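Local coordinates for protein Methylcobalamin\: coenzyme M methyltransferase (Methanosarcina mazei, PDB 4AY8) that transfers the methyl group of a methylated corrinoid to the thiol of coenzyme M, using a zinc ion, in methanogenesis, at residues P32-T37 with I318-P323; D205-A210 with S237-V242; S241-H246 with C261-L266. All coordinates share one frame; numbering follows the deposited sequence.

Interaction 1 of 3, residues P32-T37 with I318-P323. With COM (1-thioethanesulfonic acid), chain C.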
ATOM      1  N   PRO A  32      10.808   6.930 -11.142  1.00  4.93           N
ATOM      2  CA  PRO A  32      10.533   5.506 -11.239  1.00  4.73           C
ATOM      3  C   PRO A  32       9.044   5.218 -11.411  1.00  4.46           C
ATOM      4  O   PRO A  32       8.196   5.971 -10.930  1.00  4.08           O
ATOM      5  CB  PRO A  32      11.036   4.957  -9.899  1.00  4.51           C
ATOM      6  CG  PRO A  32      10.984   6.070  -8.990  1.00  5.21           C
ATOM      7  CD  PRO A  32      11.237   7.318  -9.795  1.00  5.65           C
ATOM      8  N   VAL A  33       8.732   4.131 -12.101  1.00  4.74           N
ATOM      9  CA  VAL A  33       7.343   3.717 -12.302  1.00  4.71           C
ATOM     10  C   VAL A  33       7.107   2.309 -11.735  1.00  5.01           C
ATOM     11  O   VAL A  33       7.747   1.323 -12.127  1.00  5.01           O
ATOM     12  CB  VAL A  33       6.940   3.829 -13.790  1.00  4.68           C
ATOM     13  CG1 VAL A  33       7.865   3.005 -14.677  1.00  4.79           C
ATOM     14  CG2 VAL A  33       5.488   3.449 -14.005  1.00  3.77           C
ATOM     15  N   CYS A  34       6.205   2.229 -10.770  1.00  5.44           N
ATOM     16  CA  CYS A  34       5.911   0.968 -10.108  1.00  5.63           C
ATOM     17  C   CYS A  34       4.578   1.083  -9.392  1.00  5.58           C
ATOM     18  O   CYS A  34       3.879   2.093  -9.529  1.00  6.45           O
ATOM     19  CB  CYS A  34       7.021   0.623  -9.123  1.00  5.88           C
ATOM     20  SG  CYS A  34       7.096   1.680  -7.679  1.00  7.47           S
ATOM     21  N   SER A  35       4.199   0.040  -8.665  1.00  5.14           N
ATOM     22  CA  SER A  35       2.981   0.065  -7.881  1.00  4.77           C
ATOM     23  C   SER A  35       3.313  -0.226  -6.430  1.00  4.83           C
ATOM     24  O   SER A  35       4.025  -1.182  -6.140  1.00  4.78           O
ATOM     25  CB  SER A  35       1.980  -0.964  -8.408  1.00  5.02           C
ATOM     26  OG  SER A  35       0.784  -0.921  -7.664  1.00  3.82           O
ATOM     27  N   VAL A  36       2.805   0.605  -5.523  1.00  4.70           N
ATOM     28  CA  VAL A  36       2.958   0.354  -4.087  1.00  4.69           C
ATOM     29  C   VAL A  36       1.687  -0.267  -3.529  1.00  4.40           C
ATOM     30  O   VAL A  36       1.599  -0.563  -2.354  1.00  4.81           O
ATOM     31  CB  VAL A  36       3.330   1.636  -3.290  1.00  4.52           C
ATOM     32  CG1 VAL A  36       4.599   2.270  -3.859  1.00  3.37           C
ATOM     33  CG2 VAL A  36       2.169   2.627  -3.268  1.00  4.42           C
ATOM     34  N   THR A  37       0.714  -0.461  -4.410  1.00  4.88           N
ATOM     35  CA  THR A  37      -0.551  -1.106  -4.090  1.00  4.50           C
ATOM     36  C   THR A  37      -0.611  -2.459  -4.796  1.00  4.89           C
ATOM     37  O   THR A  37       0.290  -2.806  -5.576  1.00  4.90           O
ATOM     38  CB  THR A  37      -1.736  -0.211  -4.503  1.00  4.51           C
ATOM     39  OG1 THR A  37      -1.573   0.197  -5.864  1.00  4.24           O
ATOM     40  CG2 THR A  37      -1.813   1.042  -3.602  1.00  2.72           C
ATOM     41  N   ILE A 318       5.074  14.503  -9.746  1.00  6.38           N
ATOM     42  CA  ILE A 318       4.946  13.228  -9.030  1.00  5.58           C
ATOM     43  C   ILE A 318       6.337  12.649  -8.827  1.00  5.05           C
ATOM     44  O   ILE A 318       7.189  12.728  -9.712  1.00  4.47           O
ATOM     45  CB  ILE A 318       4.023  12.214  -9.746  1.00  5.83           C
ATOM     46  CG1 ILE A 318       3.475  11.200  -8.746  1.00  5.04           C
ATOM     47  CG2 ILE A 318       4.728  11.513 -10.914  1.00  6.38           C
ATOM     48  CD1 ILE A 318       2.366  11.744  -7.862  1.00  3.86           C
ATOM     49  N   ASP A 319       6.568  12.097  -7.642  1.00  4.61           N
ATOM     50  CA  ASP A 319       7.885  11.573  -7.269  1.00  4.67           C
ATOM     51  C   ASP A 319       8.082  10.118  -7.656  1.00  4.00           C
ATOM     52  O   ASP A 319       9.185   9.700  -8.000  1.00  4.06           O
ATOM     53  CB  ASP A 319       8.110  11.765  -5.776  1.00  4.79           C
ATOM     54  CG  ASP A 319       8.230  13.235  -5.408  1.00  5.41           C
ATOM     55  OD1 ASP A 319       9.290  13.828  -5.685  1.00  6.15           O
ATOM     56  OD2 ASP A 319       7.257  13.796  -4.882  1.00  4.45           O
ATOM     57  N   VAL A 320       6.993   9.364  -7.594  1.00  4.09           N
ATOM     58  CA  VAL A 320       6.943   7.983  -8.055  1.00  3.43           C
ATOM     59  C   VAL A 320       5.642   7.816  -8.822  1.00  3.34           C
ATOM     60  O   VAL A 320       4.545   8.022  -8.269  1.00  3.35           O
ATOM     61  CB  VAL A 320       6.950   6.971  -6.898  1.00  3.40           C
ATOM     62  CG1 VAL A 320       6.836   5.528  -7.455  1.00  2.67           C
ATOM     63  CG2 VAL A 320       8.197   7.138  -6.027  1.00  2.89           C
ATOM     64  N   LEU A 321       5.747   7.458 -10.094  1.00  2.89           N
ATOM     65  CA  LEU A 321       4.556   7.245 -10.919  1.00  2.82           C
ATOM     66  C   LEU A 321       3.963   5.885 -10.592  1.00  2.77           C
ATOM     67  O   LEU A 321       4.660   4.873 -10.628  1.00  2.30           O
ATOM     68  CB  LEU A 321       4.896   7.366 -12.418  1.00  2.84           C
ATOM     69  CG  LEU A 321       3.758   7.098 -13.405  1.00  2.69           C
ATOM     70  CD1 LEU A 321       2.683   8.196 -13.286  1.00  2.43           C
ATOM     71  CD2 LEU A 321       4.273   6.969 -14.860  1.00  2.83           C
ATOM     72  N   ALA A 322       2.664   5.872 -10.292  1.00  3.27           N
ATOM     73  CA  ALA A 322       1.978   4.693  -9.740  1.00  3.18           C
ATOM     74  C   ALA A 322       0.458   4.736  -9.933  1.00  3.45           C
ATOM     75  O   ALA A 322      -0.128   5.810 -10.100  1.00  3.26           O
ATOM     76  CB  ALA A 322       2.291   4.585  -8.257  1.00  3.61           C
ATOM     77  N   PRO A 323      -0.194   3.565  -9.904  1.00  2.89           N
ATOM     78  CA  PRO A 323      -1.645   3.523  -9.833  1.00  3.04           C
ATOM     79  C   PRO A 323      -2.136   4.247  -8.574  1.00  3.04           C
ATOM     80  O   PRO A 323      -1.449   4.233  -7.570  1.00  2.24           O
ATOM     81  CB  PRO A 323      -1.952   2.025  -9.728  1.00  3.14           C
ATOM     82  CG  PRO A 323      -0.756   1.335 -10.288  1.00  3.19           C
ATOM     83  CD  PRO A 323       0.406   2.227 -10.008  1.00  3.82           C
TER
HETATM   84  C1  COM C 500      -5.821  -0.387  -1.456  1.00 14.72           C
HETATM   85  C2  COM C 500      -5.759  -1.852  -1.048  1.00 15.33           C
HETATM   86  S1  COM C 500      -6.728   0.655  -0.254  1.00 13.21           S
HETATM   87  S2  COM C 500      -5.006  -2.847  -2.170  1.00 14.55           S
HETATM   88  O1S COM C 500      -5.861  -3.029  -3.340  1.00 14.69           O
HETATM   89  O2S COM C 500      -4.865  -4.167  -1.514  1.00 16.57           O
HETATM   90  O3S COM C 500      -3.693  -2.363  -2.597  1.00 13.55           O
HETATM   91  O   HOH W   1       0.377   2.196  -6.481  1.00  2.00           O
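Val33 and Leu321 lie side by side and point the same way, Val33 CG2 reaching Leu321 CD2 at 3.8 Å. Leu321 sends CG out opposite its amide nitrogen (chi1 177°), which lays the branch alongside the valine, and Leu339 and Val340 of helix 333-346 pack on Val33 as well. Cys34 CB points away from the strand, and SG lies 3.9 Å from Val320 CG1; Leu19 of helix 15-24 touches both residues. Next along the chain, the Pro323 ring sits against Ser35, while Ala322 CB approaches Cys34 O at 3.2 Å.

A single bridge joins the backbones at Val33 and Leu321. Leu321 N donates to Pro32 O (3.0 Å), and Cys34 N returns a straighter bond to Leu321 O (3.1 Å, 160°). Beyond Ala322 a water takes over: it accepts from Val36 N and donates to Thr37 OG1 and Pro323 O. Ser35 OG, anti to its own N, swings forward to Thr37 O (2.9 Å), meeting that carbonyl from above its plane. Thr37 OG1 is also hydrogen-bonded to Cys325 O, and Thr37 CB lies 3.5 Å from coenzyme M O3S. Backbone bonds and apolar side chains thus hold Pro32-Cys34 to the last strand of the TIM barrel, while a water and hydroxyls connect Val36 and Thr37 to Pro323, which probably fixes Thr37 beside the sulfonate and the zinc site.

Interaction 2 of 3, residues D205-A210 with S237-V242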
ATOM      1  N   ASP A 205      12.203  -3.728   1.116  1.00  4.15           N
ATOM      2  CA  ASP A 205      12.928  -2.460   1.012  1.00  4.79           C
ATOM      3  C   ASP A 205      12.052  -1.267   1.388  1.00  4.42           C
ATOM      4  O   ASP A 205      12.550  -0.228   1.809  1.00  4.24           O
ATOM      5  CB  ASP A 205      13.452  -2.260  -0.406  1.00  4.78           C
ATOM      6  CG  ASP A 205      14.397  -3.362  -0.832  1.00  6.12           C
ATOM      7  OD1 ASP A 205      15.494  -3.457  -0.231  1.00  6.71           O
ATOM      8  OD2 ASP A 205      14.033  -4.123  -1.757  1.00  3.90           O
ATOM      9  N   VAL A 206      10.745  -1.418   1.191  1.00  4.25           N
ATOM     10  CA  VAL A 206       9.785  -0.372   1.504  1.00  3.63           C
ATOM     11  C   VAL A 206       8.570  -1.045   2.140  1.00  3.80           C
ATOM     12  O   VAL A 206       8.156  -2.122   1.702  1.00  3.31           O
ATOM     13  CB  VAL A 206       9.348   0.409   0.230  1.00  4.06           C
ATOM     14  CG1 VAL A 206       8.215   1.391   0.536  1.00  2.00           C
ATOM     15  CG2 VAL A 206      10.540   1.136  -0.422  1.00  2.74           C
ATOM     16  N   ILE A 207       8.022  -0.430   3.184  1.00  3.27           N
ATOM     17  CA  ILE A 207       6.755  -0.874   3.728  1.00  3.81           C
ATOM     18  C   ILE A 207       5.691   0.133   3.329  1.00  4.04           C
ATOM     19  O   ILE A 207       5.761   1.296   3.715  1.00  4.58           O
ATOM     20  CB  ILE A 207       6.780  -1.001   5.255  1.00  3.52           C
ATOM     21  CG1 ILE A 207       7.960  -1.862   5.694  1.00  3.09           C
ATOM     22  CG2 ILE A 207       5.431  -1.572   5.763  1.00  3.48           C
ATOM     23  CD1 ILE A 207       7.880  -3.334   5.227  1.00  2.97           C
ATOM     24  N   ALA A 208       4.717  -0.321   2.555  1.00  3.93           N
ATOM     25  CA  ALA A 208       3.644   0.542   2.067  1.00  4.28           C
ATOM     26  C   ALA A 208       2.320   0.148   2.702  1.00  4.07           C
ATOM     27  O   ALA A 208       1.731  -0.871   2.352  1.00  4.50           O
ATOM     28  CB  ALA A 208       3.540   0.471   0.536  1.00  3.09           C
ATOM     29  N   ILE A 209       1.856   0.957   3.645  1.00  4.64           N
ATOM     30  CA  ILE A 209       0.604   0.657   4.320  1.00  4.63           C
ATOM     31  C   ILE A 209      -0.548   1.325   3.583  1.00  4.78           C
ATOM     32  O   ILE A 209      -0.412   2.434   3.033  1.00  5.12           O
ATOM     33  CB  ILE A 209       0.606   1.041   5.839  1.00  4.56           C
ATOM     34  CG1 ILE A 209       0.590   2.548   6.050  1.00  4.60           C
ATOM     35  CG2 ILE A 209       1.803   0.447   6.566  1.00  4.60           C
ATOM     36  CD1 ILE A 209       0.522   2.953   7.511  1.00  3.60           C
ATOM     37  N   ALA A 210      -1.666   0.613   3.537  1.00  5.08           N
ATOM     38  CA  ALA A 210      -2.896   1.106   2.955  1.00  5.24           C
ATOM     39  C   ALA A 210      -3.906   1.249   4.085  1.00  5.63           C
ATOM     40  O   ALA A 210      -4.289   0.264   4.732  1.00  5.54           O
ATOM     41  CB  ALA A 210      -3.407   0.147   1.890  1.00  5.08           C
ATOM     42  N   SER A 237       7.784   6.059  12.593  1.00  8.91           N
ATOM     43  CA  SER A 237       9.049   6.248  13.288  1.00  9.64           C
ATOM     44  C   SER A 237       9.545   4.977  13.988  1.00  9.27           C
ATOM     45  O   SER A 237      10.714   4.908  14.361  1.00  9.64           O
ATOM     46  CB  SER A 237       8.967   7.406  14.287  1.00  9.91           C
ATOM     47  OG  SER A 237       7.949   7.180  15.225  1.00 12.21           O
ATOM     48  N   SER A 238       8.683   3.974  14.149  1.00  8.36           N
ATOM     49  CA  SER A 238       9.096   2.724  14.804  1.00  8.36           C
ATOM     50  C   SER A 238       9.472   1.623  13.805  1.00  8.09           C
ATOM     51  O   SER A 238      10.038   0.599  14.184  1.00  8.16           O
ATOM     52  CB  SER A 238       8.005   2.192  15.750  1.00  8.34           C
ATOM     53  OG  SER A 238       7.602   3.160  16.701  1.00  7.17           O
ATOM     54  N   VAL A 239       9.138   1.826  12.535  1.00  8.33           N
ATOM     55  CA  VAL A 239       9.423   0.846  11.483  1.00  7.43           C
ATOM     56  C   VAL A 239      10.745   1.225  10.799  1.00  7.69           C
ATOM     57  O   VAL A 239      10.944   2.360  10.318  1.00  6.42           O
ATOM     58  CB  VAL A 239       8.243   0.747  10.494  1.00  7.88           C
ATOM     59  CG1 VAL A 239       8.592  -0.088   9.260  1.00  6.33           C
ATOM     60  CG2 VAL A 239       7.017   0.173  11.201  1.00  6.88           C
ATOM     61  N   ASN A 240      11.652   0.255  10.802  1.00  7.62           N
ATOM     62  CA  ASN A 240      13.039   0.428  10.392  1.00  7.76           C
ATOM     63  C   ASN A 240      13.240   0.302   8.894  1.00  7.49           C
ATOM     64  O   ASN A 240      14.019  -0.512   8.412  1.00  7.11           O
ATOM     65  CB  ASN A 240      13.887  -0.613  11.100  1.00  8.31           C
ATOM     66  CG  ASN A 240      13.923  -0.402  12.576  1.00  9.43           C
ATOM     67  OD1 ASN A 240      14.658   0.448  13.062  1.00 13.43           O
ATOM     68  ND2 ASN A 240      13.129  -1.170  13.309  1.00 10.21           N
ATOM     69  N   SER A 241      12.519   1.141   8.169  1.00  7.64           N
ATOM     70  CA  SER A 241      12.496   1.112   6.736  1.00  7.29           C
ATOM     71  C   SER A 241      11.987   2.460   6.226  1.00  7.05           C
ATOM     72  O   SER A 241      11.320   3.205   6.944  1.00  6.59           O
ATOM     73  CB  SER A 241      11.549  -0.002   6.294  1.00  7.72           C
ATOM     74  OG  SER A 241      11.459  -0.110   4.889  1.00  7.23           O
ATOM     75  N   VAL A 242      12.309   2.758   4.977  1.00  6.71           N
ATOM     76  CA  VAL A 242      11.544   3.722   4.202  1.00  6.26           C
ATOM     77  C   VAL A 242      10.101   3.215   4.136  1.00  5.77           C
ATOM     78  O   VAL A 242       9.865   2.024   3.931  1.00  5.67           O
ATOM     79  CB  VAL A 242      12.158   3.867   2.803  1.00  6.33           C
ATOM     80  CG1 VAL A 242      11.216   4.581   1.844  1.00  6.11           C
ATOM     81  CG2 VAL A 242      13.516   4.575   2.910  1.00  6.48           C
TER
HETATM   82  O   HOH W   2      14.050   1.272   3.736  1.00 21.20           O
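Val239, the first residue to leave the helical conformation after helix 221-238, meets Ile207: the two side chains cross at about a right angle, with Val239 CG1 4.0 Å from Ile207 CG1. The isoleucine presents that branch because CG1 stands anti to its carbonyl carbon (chi1 -52°), and Met199 of helix 178-202 packs on it too. At Asn240 the chain makes an inverse gamma turn, with a weak bond from Ser241 N back to Val239 O. This is the loop leading from the helix into the second strand of a beta-alpha-beta unit of the TIM barrel, in which strand 206-210, helix 221-238 and strand 242-246 follow one another and the two strands lie parallel.

Ser241 CB points toward strand 206-210, and the hydroxyl, extended away from the backbone N (chi1 180°), donates to Val242 O at 2.8 Å, tilted 28° from the carbonyl plane. The same OG lies 3.3 Å from Asp205 O, and Ile207 CG1 rests 4.0 Å from it. Replacing Ser241 with an alanine would probably leave Val242 O with one donor fewer and open a small gap beside Ile207 CG1.

Val242 O also takes the bond from Ile207 N (3.2 Å), which arrives in the carbonyl plane, so two donors grip this one oxygen. Val242 N donates to a water that in turn donates to Asp205 O. Val242 CG1 approaches Val206 CG2 at 4.2 Å, the side chains crossing obliquely, and Leu23 of helix 15-24 touches both valines.

Interaction 3 of 3, residues S241-H246 with C261-L266. With ZN (zinc ion), chain D; COM (1-thioethanesulfonic acid), chain C.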
ATOM      1  N   SER A 241      12.519   1.141   8.169  1.00  7.64           N
ATOM      2  CA  SER A 241      12.496   1.112   6.736  1.00  7.29           C
ATOM      3  C   SER A 241      11.987   2.460   6.226  1.00  7.05           C
ATOM      4  O   SER A 241      11.320   3.205   6.944  1.00  6.59           O
ATOM      5  CB  SER A 241      11.549  -0.002   6.294  1.00  7.72           C
ATOM      6  OG  SER A 241      11.459  -0.110   4.889  1.00  7.23           O
ATOM      7  N   VAL A 242      12.309   2.758   4.977  1.00  6.71           N
ATOM      8  CA  VAL A 242      11.544   3.722   4.202  1.00  6.26           C
ATOM      9  C   VAL A 242      10.101   3.215   4.136  1.00  5.77           C
ATOM     10  O   VAL A 242       9.865   2.024   3.931  1.00  5.67           O
ATOM     11  CB  VAL A 242      12.158   3.867   2.803  1.00  6.33           C
ATOM     12  CG1 VAL A 242      11.216   4.581   1.844  1.00  6.11           C
ATOM     13  CG2 VAL A 242      13.516   4.575   2.910  1.00  6.48           C
ATOM     14  N   THR A 243       9.139   4.107   4.348  1.00  5.36           N
ATOM     15  CA  THR A 243       7.733   3.722   4.341  1.00  4.93           C
ATOM     16  C   THR A 243       6.900   4.613   3.414  1.00  4.82           C
ATOM     17  O   THR A 243       7.279   5.751   3.097  1.00  4.82           O
ATOM     18  CB  THR A 243       7.101   3.781   5.762  1.00  5.14           C
ATOM     19  OG1 THR A 243       7.193   5.114   6.259  1.00  4.07           O
ATOM     20  CG2 THR A 243       7.766   2.788   6.734  1.00  3.57           C
ATOM     21  N   VAL A 244       5.764   4.077   2.988  1.00  4.57           N
ATOM     22  CA  VAL A 244       4.773   4.820   2.222  1.00  3.97           C
ATOM     23  C   VAL A 244       3.389   4.678   2.868  1.00  4.23           C
ATOM     24  O   VAL A 244       2.999   3.593   3.315  1.00  3.75           O
ATOM     25  CB  VAL A 244       4.699   4.330   0.761  1.00  4.64           C
ATOM     26  CG1 VAL A 244       3.478   4.930   0.058  1.00  3.73           C
ATOM     27  CG2 VAL A 244       6.005   4.658  -0.005  1.00  3.12           C
ATOM     28  N   LEU A 245       2.664   5.792   2.904  1.00  4.23           N
ATOM     29  CA  LEU A 245       1.304   5.850   3.431  1.00  4.15           C
ATOM     30  C   LEU A 245       0.319   6.078   2.303  1.00  4.41           C
ATOM     31  O   LEU A 245       0.303   7.150   1.689  1.00  4.33           O
ATOM     32  CB  LEU A 245       1.176   6.977   4.448  1.00  3.89           C
ATOM     33  CG  LEU A 245      -0.238   7.276   4.925  1.00  4.24           C
ATOM     34  CD1 LEU A 245      -0.856   6.043   5.613  1.00  2.19           C
ATOM     35  CD2 LEU A 245      -0.254   8.519   5.824  1.00  4.05           C
ATOM     36  N   HIS A 246      -0.498   5.060   2.034  1.00  4.77           N
ATOM     37  CA  HIS A 246      -1.553   5.132   1.037  1.00  5.03           C
ATOM     38  C   HIS A 246      -2.903   5.356   1.694  1.00  5.49           C
ATOM     39  O   HIS A 246      -3.319   4.574   2.539  1.00  5.34           O
ATOM     40  CB  HIS A 246      -1.624   3.823   0.237  1.00  5.64           C
ATOM     41  CG  HIS A 246      -2.802   3.750  -0.674  1.00  6.40           C
ATOM     42  ND1 HIS A 246      -2.859   4.432  -1.871  1.00  6.73           N
ATOM     43  CD2 HIS A 246      -3.994   3.121  -0.541  1.00  9.00           C
ATOM     44  CE1 HIS A 246      -4.032   4.213  -2.439  1.00  7.10           C
ATOM     45  NE2 HIS A 246      -4.736   3.423  -1.652  1.00  8.94           N
ATOM     46  N   CYS A 261       3.399  12.724   8.965  1.00  6.96           N
ATOM     47  CA  CYS A 261       3.337  11.455   9.665  1.00  7.31           C
ATOM     48  C   CYS A 261       4.610  10.611   9.684  1.00  7.50           C
ATOM     49  O   CYS A 261       4.626   9.545  10.312  1.00  7.99           O
ATOM     50  CB  CYS A 261       2.185  10.616   9.129  1.00  7.11           C
ATOM     51  SG  CYS A 261       0.577  11.188   9.657  1.00  7.14           S
ATOM     52  N   GLY A 262       5.653  11.055   9.002  1.00  7.36           N
ATOM     53  CA  GLY A 262       6.941  10.357   9.040  1.00  7.41           C
ATOM     54  C   GLY A 262       7.143   9.301   7.958  1.00  6.84           C
ATOM     55  O   GLY A 262       8.159   8.624   7.943  1.00  6.95           O
ATOM     56  N   PHE A 263       6.174   9.145   7.064  1.00  6.44           N
ATOM     57  CA  PHE A 263       6.358   8.325   5.882  1.00  6.17           C
ATOM     58  C   PHE A 263       7.079   9.150   4.800  1.00  6.22           C
ATOM     59  O   PHE A 263       6.750  10.323   4.570  1.00  6.20           O
ATOM     60  CB  PHE A 263       5.015   7.842   5.341  1.00  6.54           C
ATOM     61  CG  PHE A 263       4.195   7.072   6.332  1.00  6.20           C
ATOM     62  CD1 PHE A 263       3.516   7.722   7.348  1.00  5.15           C
ATOM     63  CD2 PHE A 263       4.083   5.696   6.230  1.00  6.16           C
ATOM     64  CE1 PHE A 263       2.763   7.010   8.259  1.00  5.58           C
ATOM     65  CE2 PHE A 263       3.323   4.985   7.131  1.00  6.81           C
ATOM     66  CZ  PHE A 263       2.663   5.643   8.148  1.00  5.63           C
ATOM     67  N   GLU A 264       8.067   8.540   4.145  1.00  5.76           N
ATOM     68  CA  GLU A 264       8.805   9.204   3.078  1.00  5.29           C
ATOM     69  C   GLU A 264       7.873   9.626   1.933  1.00  5.16           C
ATOM     70  O   GLU A 264       7.968  10.754   1.417  1.00  4.90           O
ATOM     71  CB  GLU A 264       9.914   8.298   2.554  1.00  5.14           C
ATOM     72  CG  GLU A 264      11.199   8.297   3.395  1.00  5.88           C
ATOM     73  CD  GLU A 264      11.104   7.459   4.665  1.00  6.45           C
ATOM     74  OE1 GLU A 264      10.136   6.694   4.845  1.00  5.27           O
ATOM     75  OE2 GLU A 264      12.021   7.567   5.493  1.00  8.13           O
ATOM     76  N   GLY A 265       6.985   8.710   1.555  1.00  4.65           N
ATOM     77  CA  GLY A 265       6.052   8.906   0.443  1.00  4.78           C
ATOM     78  C   GLY A 265       4.584   8.798   0.830  1.00  4.25           C
ATOM     79  O   GLY A 265       4.220   8.032   1.730  1.00  4.78           O
ATOM     80  N   LEU A 266       3.757   9.591   0.154  1.00  3.80           N
ATOM     81  CA  LEU A 266       2.311   9.554   0.283  1.00  3.69           C
ATOM     82  C   LEU A 266       1.707   9.031  -1.013  1.00  3.69           C
ATOM     83  O   LEU A 266       1.897   9.613  -2.079  1.00  4.06           O
ATOM     84  CB  LEU A 266       1.760  10.943   0.572  1.00  3.95           C
ATOM     85  CG  LEU A 266       2.375  11.709   1.763  1.00  4.01           C
ATOM     86  CD1 LEU A 266       1.625  13.012   1.970  1.00  2.24           C
ATOM     87  CD2 LEU A 266       2.391  10.871   3.057  1.00  2.00           C
TER
HETATM   88 ZN    ZN D 600      -6.686   2.461  -1.767  1.00 16.99          ZN
HETATM   89  C1  COM C 500      -5.821  -0.387  -1.456  1.00 14.72           C
HETATM   90  C2  COM C 500      -5.759  -1.852  -1.048  1.00 15.33           C
HETATM   91  S1  COM C 500      -6.728   0.655  -0.254  1.00 13.21           S
HETATM   92  S2  COM C 500      -5.006  -2.847  -2.170  1.00 14.55           S
HETATM   93  O1S COM C 500      -5.861  -3.029  -3.340  1.00 14.69           O
HETATM   94  O2S COM C 500      -4.865  -4.167  -1.514  1.00 16.57           O
HETATM   95  O3S COM C 500      -3.693  -2.363  -2.597  1.00 13.55           O
HETATM   96  O   HOH W   3      13.138   5.922   7.133  1.00 23.59           O
HETATM   97  O   HOH W   4       9.418   6.207   7.594  1.00 10.40           O
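Leu245 lays its CB over one face of the Phe263 ring in a CH-pi contact, 3.6 Å from the ring centroid and offset toward the rim, while Leu245 CD2 reaches Phe263 CD1 and CE1. Thr243 OG1 approaches the same ring obliquely, 3.2 Å from Phe263 CD2. Leu245 CB also meets Leu266 CD2.

The backbone bonds are those of neighbouring parallel strands: Leu245 N donates to Gly265 O (3.0 Å), and Gly265 N reaches Thr243 O in a weak bond. Strands 242-246 and 265-267, with helix 252-259 between them, form a beta-alpha-beta unit of the TIM barrel. Just ahead of Gly265, the bent chain of Glu264 (chi2 78°) curls back to Thr243 and offers OE1 to Thr243 N (2.8 Å, 170°), the donor lying 36° above the carboxylate plane. One water joins Thr243 OG1, Gly262 O and this OE1.

Metal binding occupies the far end of strand 242-246. His246 NE2 holds the zinc ion at 2.2 Å, coenzyme M S1 coordinates it at 2.4 Å, and Cys248 and Cys325 complete the site. Ser267 OG is hydrogen-bonded to His246 ND1, a second-shell contact that probably helps fix the imidazole's rotation.

All three contacts reach one parallel barrel sheet. Interactions 2 and 3 are consecutive, sharing Ser241 and Val242, with centres about 6 Å apart; strand 242-246 lies between 206-210 and 265-267, and Ile209 CD1 packs on Phe263 CE2 at 3.5 Å. Both fall within the long span of chain between the two segments of interaction 1, whose centre is about 16 Å from that of interaction 2 and 13 Å from that of interaction 3. There a loop from early in the chain meets the late strand 320-323. Thr37 CG2 packs 3.9 Å from His246 ND1, and interactions 1 and 3 both touch coenzyme M, whose sulfur S1 is bound to the zinc ion.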